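Long-range contact in chitinase (Pyrococcus furiosus, PDB 2CWR), which probably binds chitin through this domain, a carbohydrate-recognition module of an enzyme that hydrolyses chitin in a hyperthermophilic archaeon: residues P7-W19 / D26-V39. Numbering follows the deposited sequence.
Sequences PVSGSLEVKVNDW and DVTLNLDGQYDWTV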
ATOM      1  N   PRO A   7      -8.249 -11.336 -18.011  1.00 50.60           N
ATOM      2  CA  PRO A   7      -7.631 -10.928 -16.728  1.00 46.03           C
ATOM      3  C   PRO A   7      -7.414  -9.420 -16.661  1.00 42.58           C
ATOM      4  O   PRO A   7      -7.343  -8.745 -17.688  1.00 43.61           O
ATOM      5  CB  PRO A   7      -6.307 -11.671 -16.620  1.00 48.21           C
ATOM      6  CG  PRO A   7      -5.972 -11.900 -18.092  1.00 49.45           C
ATOM      7  CD  PRO A   7      -7.324 -12.212 -18.752  1.00 50.64           C
ATOM      8  N   VAL A   8      -7.309  -8.897 -15.443  1.00 36.66           N
ATOM      9  CA  VAL A   8      -7.101  -7.470 -15.238  1.00 30.72           C
ATOM     10  C   VAL A   8      -5.626  -7.105 -15.385  1.00 29.92           C
ATOM     11  O   VAL A   8      -4.752  -7.773 -14.830  1.00 29.51           O
ATOM     12  CB  VAL A   8      -7.578  -7.038 -13.835  1.00 35.16           C
ATOM     13  CG1 VAL A   8      -7.357  -5.547 -13.644  1.00 33.27           C
ATOM     14  CG2 VAL A   8      -9.050  -7.389 -13.658  1.00 33.94           C
ATOM     15  N   SER A   9      -5.356  -6.042 -16.135  1.00 24.49           N
ATOM     16  CA  SER A   9      -3.990  -5.585 -16.344  1.00 22.50           C
ATOM     17  C   SER A   9      -3.752  -4.287 -15.587  1.00 22.56           C
ATOM     18  O   SER A   9      -4.659  -3.469 -15.429  1.00 25.49           O
ATOM     19  CB  SER A   9      -3.717  -5.363 -17.834  1.00 21.17           C
ATOM     20  OG  SER A   9      -3.785  -6.585 -18.547  1.00 28.38           O
ATOM     21  N   GLY A  10      -2.524  -4.101 -15.121  1.00 20.77           N
ATOM     22  CA  GLY A  10      -2.199  -2.894 -14.388  1.00 18.49           C
ATOM     23  C   GLY A  10      -0.833  -3.002 -13.751  1.00 17.05           C
ATOM     24  O   GLY A  10      -0.129  -3.998 -13.931  1.00 18.46           O
ATOM     25  N   SER A  11      -0.450  -1.969 -13.013  1.00 14.02           N
ATOM     26  CA  SER A  11       0.843  -1.975 -12.345  1.00 13.50           C
ATOM     27  C   SER A  11       0.796  -1.142 -11.077  1.00 12.49           C
ATOM     28  O   SER A  11      -0.103  -0.324 -10.881  1.00 14.60           O
ATOM     29  CB  SER A  11       1.929  -1.417 -13.272  1.00 14.78           C
ATOM     30  OG  SER A  11       1.777  -0.019 -13.466  1.00 14.33           O
ATOM     31  N   LEU A  12       1.772  -1.367 -10.211  1.00 10.74           N
ATOM     32  CA  LEU A  12       1.866  -0.620  -8.972  1.00  9.10           C
ATOM     33  C   LEU A  12       3.227   0.033  -8.907  1.00 10.30           C
ATOM     34  O   LEU A  12       4.227  -0.570  -9.279  1.00 10.65           O
ATOM     35  CB  LEU A  12       1.698  -1.541  -7.753  1.00 10.83           C
ATOM     36  CG  LEU A  12       1.867  -0.884  -6.368  1.00 13.14           C
ATOM     37  CD1 LEU A  12       1.102  -1.686  -5.326  1.00 13.93           C
ATOM     38  CD2 LEU A  12       3.351  -0.790  -5.991  1.00 12.81           C
ATOM     39  N   GLU A  13       3.262   1.283  -8.465  1.00  8.65           N
ATOM     40  CA  GLU A  13       4.533   1.956  -8.285  1.00  9.03           C
ATOM     41  C   GLU A  13       4.486   2.621  -6.924  1.00 10.38           C
ATOM     42  O   GLU A  13       3.425   3.036  -6.456  1.00 10.15           O
ATOM     43  CB  GLU A  13       4.809   2.985  -9.391  1.00 14.06           C
ATOM     44  CG  GLU A  13       3.730   4.016  -9.619  1.00 13.37           C
ATOM     45  CD  GLU A  13       4.099   4.972 -10.744  1.00 18.60           C
ATOM     46  OE1 GLU A  13       4.997   5.819 -10.542  1.00 16.48           O
ATOM     47  OE2 GLU A  13       3.497   4.861 -11.833  1.00 14.09           O
ATOM     48  N   VAL A  14       5.631   2.685  -6.269  1.00  9.43           N
ATOM     49  CA  VAL A  14       5.685   3.303  -4.963  1.00 10.15           C
ATOM     50  C   VAL A  14       6.988   4.057  -4.788  1.00 11.92           C
ATOM     51  O   VAL A  14       8.060   3.577  -5.166  1.00 12.02           O
ATOM     52  CB  VAL A  14       5.531   2.249  -3.838  1.00 10.93           C
ATOM     53  CG1 VAL A  14       6.600   1.174  -3.966  1.00 14.41           C
ATOM     54  CG2 VAL A  14       5.613   2.931  -2.475  1.00 12.30           C
ATOM     55  N   LYS A  15       6.871   5.263  -4.243  1.00 10.43           N
ATOM     56  CA  LYS A  15       8.018   6.121  -3.977  1.00 13.22           C
ATOM     57  C   LYS A  15       8.271   6.002  -2.478  1.00 12.83           C
ATOM     58  O   LYS A  15       7.355   6.196  -1.675  1.00 15.56           O
ATOM     59  CB  LYS A  15       7.684   7.571  -4.328  1.00 16.28           C
ATOM     60  CG  LYS A  15       8.858   8.530  -4.216  1.00 28.00           C
ATOM     61  CD  LYS A  15       9.744   8.468  -5.450  1.00 43.01           C
ATOM     62  CE  LYS A  15       9.107   9.199  -6.627  1.00 51.33           C
ATOM     63  NZ  LYS A  15       7.733   8.713  -6.943  1.00 53.87           N
ATOM     64  N   VAL A  16       9.507   5.692  -2.102  1.00 11.63           N
ATOM     65  CA  VAL A  16       9.851   5.521  -0.695  1.00  9.97           C
ATOM     66  C   VAL A  16      10.852   6.553  -0.185  1.00 17.11           C
ATOM     67  O   VAL A  16      11.838   6.866  -0.852  1.00 17.18           O
ATOM     68  CB  VAL A  16      10.444   4.119  -0.447  1.00 15.29           C
ATOM     69  CG1 VAL A  16      10.655   3.897   1.045  1.00 18.57           C
ATOM     70  CG2 VAL A  16       9.526   3.057  -1.032  1.00 17.34           C
ATOM     71  N   ASN A  17      10.583   7.075   1.005  1.00 14.14           N
ATOM     72  CA  ASN A  17      11.453   8.051   1.645  1.00 18.48           C
ATOM     73  C   ASN A  17      11.655   7.588   3.082  1.00 17.12           C
ATOM     74  O   ASN A  17      10.787   7.775   3.934  1.00 17.96           O
ATOM     75  CB  ASN A  17      10.812   9.440   1.617  1.00 21.42           C
ATOM     76  CG  ASN A  17      11.560  10.444   2.470  1.00 31.94           C
ATOM     77  OD1 ASN A  17      12.789  10.523   2.428  1.00 33.33           O
ATOM     78  ND2 ASN A  17      10.819  11.227   3.246  1.00 33.74           N
ATOM     79  N   ASP A  18      12.802   6.965   3.339  1.00 19.18           N
ATOM     80  CA  ASP A  18      13.113   6.452   4.669  1.00 19.91           C
ATOM     81  C   ASP A  18      14.029   7.421   5.410  1.00 25.25           C
ATOM     82  O   ASP A  18      15.014   7.904   4.854  1.00 23.20           O
ATOM     83  CB  ASP A  18      13.778   5.076   4.550  1.00 20.97           C
ATOM     84  CG  ASP A  18      14.020   4.422   5.897  1.00 25.71           C
ATOM     85  OD1 ASP A  18      14.890   4.904   6.652  1.00 25.04           O
ATOM     86  OD2 ASP A  18      13.335   3.422   6.198  1.00 23.61           O
ATOM     87  N   TRP A  19      13.696   7.701   6.667  1.00 26.67           N
ATOM     88  CA  TRP A  19      14.484   8.629   7.471  1.00 31.11           C
ATOM     89  C   TRP A  19      15.009   8.009   8.760  1.00 31.21           C
ATOM     90  O   TRP A  19      15.232   8.711   9.747  1.00 36.88           O
ATOM     91  CB  TRP A  19      13.649   9.876   7.788  1.00 32.72           C
ATOM     92  CG  TRP A  19      12.351   9.582   8.483  1.00 34.75           C
ATOM     93  CD1 TRP A  19      12.179   9.241   9.794  1.00 34.72           C
ATOM     94  CD2 TRP A  19      11.042   9.584   7.895  1.00 34.32           C
ATOM     95  NE1 TRP A  19      10.844   9.031  10.059  1.00 38.38           N
ATOM     96  CE2 TRP A  19      10.125   9.235   8.911  1.00 35.22           C
ATOM     97  CE3 TRP A  19      10.556   9.847   6.604  1.00 29.74           C
ATOM     98  CZ2 TRP A  19       8.747   9.142   8.680  1.00 34.14           C
ATOM     99  CZ3 TRP A  19       9.184   9.754   6.373  1.00 29.44           C
ATOM    100  CH2 TRP A  19       8.297   9.404   7.410  1.00 27.45           C
ATOM    101  N   ASP A  26       4.517   6.466  -0.969  1.00  9.89           N
ATOM    102  CA  ASP A  26       3.529   7.127  -1.822  1.00 10.01           C
ATOM    103  C   ASP A  26       3.252   6.156  -2.958  1.00 10.23           C
ATOM    104  O   ASP A  26       4.092   5.961  -3.837  1.00  9.77           O
ATOM    105  CB  ASP A  26       4.101   8.433  -2.373  1.00 11.63           C
ATOM    106  CG  ASP A  26       4.347   9.463  -1.284  1.00 17.33           C
ATOM    107  OD1 ASP A  26       5.254  10.305  -1.451  1.00 20.30           O
ATOM    108  OD2 ASP A  26       3.628   9.434  -0.265  1.00 15.83           O
ATOM    109  N   VAL A  27       2.072   5.549  -2.927  1.00  9.90           N
ATOM    110  CA  VAL A  27       1.690   4.553  -3.917  1.00  9.72           C
ATOM    111  C   VAL A  27       0.806   5.083  -5.036  1.00 10.55           C
ATOM    112  O   VAL A  27      -0.077   5.910  -4.805  1.00 11.21           O
ATOM    113  CB  VAL A  27       0.939   3.375  -3.236  1.00  9.85           C
ATOM    114  CG1 VAL A  27       0.615   2.288  -4.251  1.00 10.45           C
ATOM    115  CG2 VAL A  27       1.780   2.813  -2.088  1.00 11.20           C
ATOM    116  N   THR A  28       1.062   4.603  -6.249  1.00  9.30           N
ATOM    117  CA  THR A  28       0.258   4.970  -7.408  1.00 10.57           C
ATOM    118  C   THR A  28      -0.104   3.682  -8.120  1.00  9.72           C
ATOM    119  O   THR A  28       0.766   2.863  -8.417  1.00 11.27           O
ATOM    120  CB  THR A  28       1.011   5.876  -8.394  1.00 13.61           C
ATOM    121  OG1 THR A  28       1.363   7.100  -7.745  1.00 11.59           O
ATOM    122  CG2 THR A  28       0.127   6.192  -9.603  1.00 15.60           C
ATOM    123  N   LEU A  29      -1.394   3.499  -8.378  1.00 11.38           N
ATOM    124  CA  LEU A  29      -1.874   2.309  -9.060  1.00 10.90           C
ATOM    125  C   LEU A  29      -2.297   2.686 -10.472  1.00 13.19           C
ATOM    126  O   LEU A  29      -3.147   3.555 -10.663  1.00 13.23           O
ATOM    127  CB  LEU A  29      -3.070   1.713  -8.315  1.00 12.91           C
ATOM    128  CG  LEU A  29      -2.869   1.377  -6.834  1.00 12.58           C
ATOM    129  CD1 LEU A  29      -4.141   0.746  -6.274  1.00 12.79           C
ATOM    130  CD2 LEU A  29      -1.698   0.420  -6.682  1.00 10.65           C
ATOM    131  N   ASN A  30      -1.689   2.038 -11.457  1.00 13.00           N
ATOM    132  CA  ASN A  30      -2.014   2.295 -12.852  1.00 13.92           C
ATOM    133  C   ASN A  30      -2.889   1.136 -13.304  1.00 14.99           C
ATOM    134  O   ASN A  30      -2.394   0.072 -13.671  1.00 19.20           O
ATOM    135  CB  ASN A  30      -0.728   2.374 -13.670  1.00 13.67           C
ATOM    136  CG  ASN A  30       0.227   3.428 -13.134  1.00 16.04           C
ATOM    137  OD1 ASN A  30      -0.088   4.617 -13.122  1.00 20.21           O
ATOM    138  ND2 ASN A  30       1.396   2.992 -12.678  1.00 16.15           N
ATOM    139  N   LEU A  31      -4.199   1.356 -13.262  1.00 15.86           N
ATOM    140  CA  LEU A  31      -5.170   0.331 -13.612  1.00 18.38           C
ATOM    141  C   LEU A  31      -5.811   0.534 -14.980  1.00 19.66           C
ATOM    142  O   LEU A  31      -5.817   1.640 -15.520  1.00 20.39           O
ATOM    143  CB  LEU A  31      -6.259   0.291 -12.538  1.00 17.46           C
ATOM    144  CG  LEU A  31      -5.729   0.339 -11.099  1.00 16.63           C
ATOM    145  CD1 LEU A  31      -6.885   0.337 -10.116  1.00 17.20           C
ATOM    146  CD2 LEU A  31      -4.813  -0.847 -10.850  1.00 17.89           C
ATOM    147  N   ASP A  32      -6.362  -0.546 -15.526  1.00 22.32           N
ATOM    148  CA  ASP A  32      -7.016  -0.500 -16.828  1.00 24.82           C
ATOM    149  C   ASP A  32      -8.501  -0.185 -16.672  1.00 26.68           C
ATOM    150  O   ASP A  32      -9.300  -0.442 -17.570  1.00 26.47           O
ATOM    151  CB  ASP A  32      -6.838  -1.836 -17.562  1.00 24.24           C
ATOM    152  CG  ASP A  32      -7.534  -2.993 -16.863  1.00 30.28           C
ATOM    153  OD1 ASP A  32      -8.144  -2.776 -15.796  1.00 29.48           O
ATOM    154  OD2 ASP A  32      -7.471  -4.128 -17.385  1.00 27.25           O
ATOM    155  N   GLY A  33      -8.859   0.375 -15.519  1.00 24.13           N
ATOM    156  CA  GLY A  33     -10.243   0.726 -15.246  1.00 22.77           C
ATOM    157  C   GLY A  33     -10.423   1.079 -13.782  1.00 26.01           C
ATOM    158  O   GLY A  33      -9.443   1.309 -13.071  1.00 21.66           O
ATOM    159  N   GLN A  34     -11.668   1.127 -13.323  1.00 22.12           N
ATOM    160  CA  GLN A  34     -11.941   1.451 -11.931  1.00 22.69           C
ATOM    161  C   GLN A  34     -12.286   0.186 -11.156  1.00 22.36           C
ATOM    162  O   GLN A  34     -13.148  -0.593 -11.565  1.00 24.38           O
ATOM    163  CB  GLN A  34     -13.084   2.463 -11.839  1.00 24.20           C
ATOM    164  CG  GLN A  34     -12.773   3.775 -12.542  1.00 29.93           C
ATOM    165  CD  GLN A  34     -13.864   4.810 -12.370  1.00 36.71           C
ATOM    166  OE1 GLN A  34     -15.028   4.560 -12.682  1.00 44.12           O
ATOM    167  NE2 GLN A  34     -13.492   5.986 -11.875  1.00 39.45           N
ATOM    168  N   TYR A  35     -11.595  -0.023 -10.039  1.00 18.69           N
ATOM    169  CA  TYR A  35     -11.824  -1.204  -9.219  1.00 17.76           C
ATOM    170  C   TYR A  35     -11.766  -0.878  -7.738  1.00 20.42           C
ATOM    171  O   TYR A  35     -11.169   0.119  -7.331  1.00 17.87           O
ATOM    172  CB  TYR A  35     -10.763  -2.276  -9.494  1.00 20.01           C
ATOM    173  CG  TYR A  35     -10.630  -2.712 -10.933  1.00 18.37           C
ATOM    174  CD1 TYR A  35      -9.974  -1.913 -11.872  1.00 19.77           C
ATOM    175  CD2 TYR A  35     -11.148  -3.934 -11.353  1.00 22.59           C
ATOM    176  CE1 TYR A  35      -9.839  -2.329 -13.201  1.00 18.28           C
ATOM    177  CE2 TYR A  35     -11.020  -4.358 -12.671  1.00 23.73           C
ATOM    178  CZ  TYR A  35     -10.367  -3.554 -13.589  1.00 21.84           C
ATOM    179  OH  TYR A  35     -10.248  -3.984 -14.891  1.00 22.21           O
ATOM    180  N   ASP A  36     -12.393  -1.730  -6.937  1.00 19.52           N
ATOM    181  CA  ASP A  36     -12.358  -1.575  -5.490  1.00 22.83           C
ATOM    182  C   ASP A  36     -11.149  -2.453  -5.170  1.00 18.65           C
ATOM    183  O   ASP A  36     -11.276  -3.561  -4.654  1.00 21.05           O
ATOM    184  CB  ASP A  36     -13.639  -2.132  -4.861  1.00 23.00           C
ATOM    185  CG  ASP A  36     -13.833  -1.677  -3.422  1.00 31.55           C
ATOM    186  OD1 ASP A  36     -14.911  -1.952  -2.854  1.00 32.95           O
ATOM    187  OD2 ASP A  36     -12.914  -1.050  -2.856  1.00 21.93           O
ATOM    188  N   TRP A  37      -9.975  -1.937  -5.522  1.00 16.86           N
ATOM    189  CA  TRP A  37      -8.706  -2.634  -5.360  1.00 15.63           C
ATOM    190  C   TRP A  37      -8.257  -2.972  -3.944  1.00 12.98           C
ATOM    191  O   TRP A  37      -8.851  -2.544  -2.962  1.00 12.86           O
ATOM    192  CB  TRP A  37      -7.599  -1.834  -6.055  1.00 13.83           C
ATOM    193  CG  TRP A  37      -7.552  -0.388  -5.649  1.00 12.49           C
ATOM    194  CD1 TRP A  37      -8.091   0.669  -6.320  1.00 10.57           C
ATOM    195  CD2 TRP A  37      -6.931   0.153  -4.478  1.00 12.43           C
ATOM    196  NE1 TRP A  37      -7.841   1.840  -5.643  1.00 12.20           N
ATOM    197  CE2 TRP A  37      -7.131   1.552  -4.508  1.00 10.55           C
ATOM    198  CE3 TRP A  37      -6.226  -0.409  -3.405  1.00 12.69           C
ATOM    199  CZ2 TRP A  37      -6.650   2.402  -3.503  1.00 11.86           C
ATOM    200  CZ3 TRP A  37      -5.747   0.435  -2.404  1.00 10.36           C
ATOM    201  CH2 TRP A  37      -5.963   1.827  -2.462  1.00 11.31           C
ATOM    202  N   THR A  38      -7.184  -3.753  -3.871  1.00 13.31           N
ATOM    203  CA  THR A  38      -6.598  -4.172  -2.606  1.00 13.77           C
ATOM    204  C   THR A  38      -5.082  -4.151  -2.741  1.00 13.98           C
ATOM    205  O   THR A  38      -4.542  -4.642  -3.729  1.00 14.38           O
ATOM    206  CB  THR A  38      -7.014  -5.612  -2.241  1.00 17.81           C
ATOM    207  OG1 THR A  38      -8.427  -5.661  -2.022  1.00 17.93           O
ATOM    208  CG2 THR A  38      -6.297  -6.075  -0.981  1.00 17.02           C
ATOM    209  N   VAL A  39      -4.399  -3.566  -1.763  1.00 11.91           N
ATOM    210  CA  VAL A  39      -2.940  -3.543  -1.772  1.00  8.94           C
ATOM    211  C   VAL A  39      -2.504  -4.143  -0.444  1.00 13.33           C
ATOM    212  O   VAL A  39      -2.835  -3.619   0.621  1.00 11.36           O
ATOM    213  CB  VAL A  39      -2.375  -2.109  -1.924  1.00  8.49           C
ATOM    214  CG1 VAL A  39      -0.864  -2.120  -1.731  1.00 11.98           C
ATOM    215  CG2 VAL A  39      -2.702  -1.571  -3.313  1.00 11.95           C
TER
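Asn30 reaches across to Ser11 and Glu13 in an antiparallel beta hairpin, strand 10-18 against strand 22-31, at the edge of one sheet of this beta-sandwich carbohydrate-binding module. The hairpin illustrates how a two-faced strand pair sorts its side chains. On the face of Ser11, Glu13 and Thr28, both N-H groups of the Asn30 amide are spent in its own plane: ND2 donates to Glu13 OE2 at 2.9 Å, nearly straight at 171° and on the anti lone pair, and to Ser11 OG at 3.1 Å. The carboxylate and amide planes stand 60° apart. Glu13 lies alongside Thr28, pointing the same way; with its CG between backbone N and carbonyl carbon (chi1 54°), that methylene comes 3.5 Å from Thr28 CB, and the extended chain carries OE2 on to the amide. A leucine in place of Asn30 would probably leave Glu13 OE2 and Ser11 OG without their shared donor and the carboxylate freer to swing.

The other face turns toward the second sheet. Leu12 CD1 rests 3.8 Å from Leu29 CD2 and meets Val39 CG1 tip to tip, while Ile94 of strand 91-98 also touches Leu12. Within the sheet, hydrogen-bonded pairs such as Glu13 with Thr28 join the two strand backbones.

Beyond the strand end, Val8 comes at Tyr35 from the opposite direction, CG1 lying 3.6 Å from CZ. Tyr35 OH donates to Asp32 OD1 at 2.6 Å, steadying a carboxylate whose OD2 accepts Ser9 N from above its plane, at 3.1 Å.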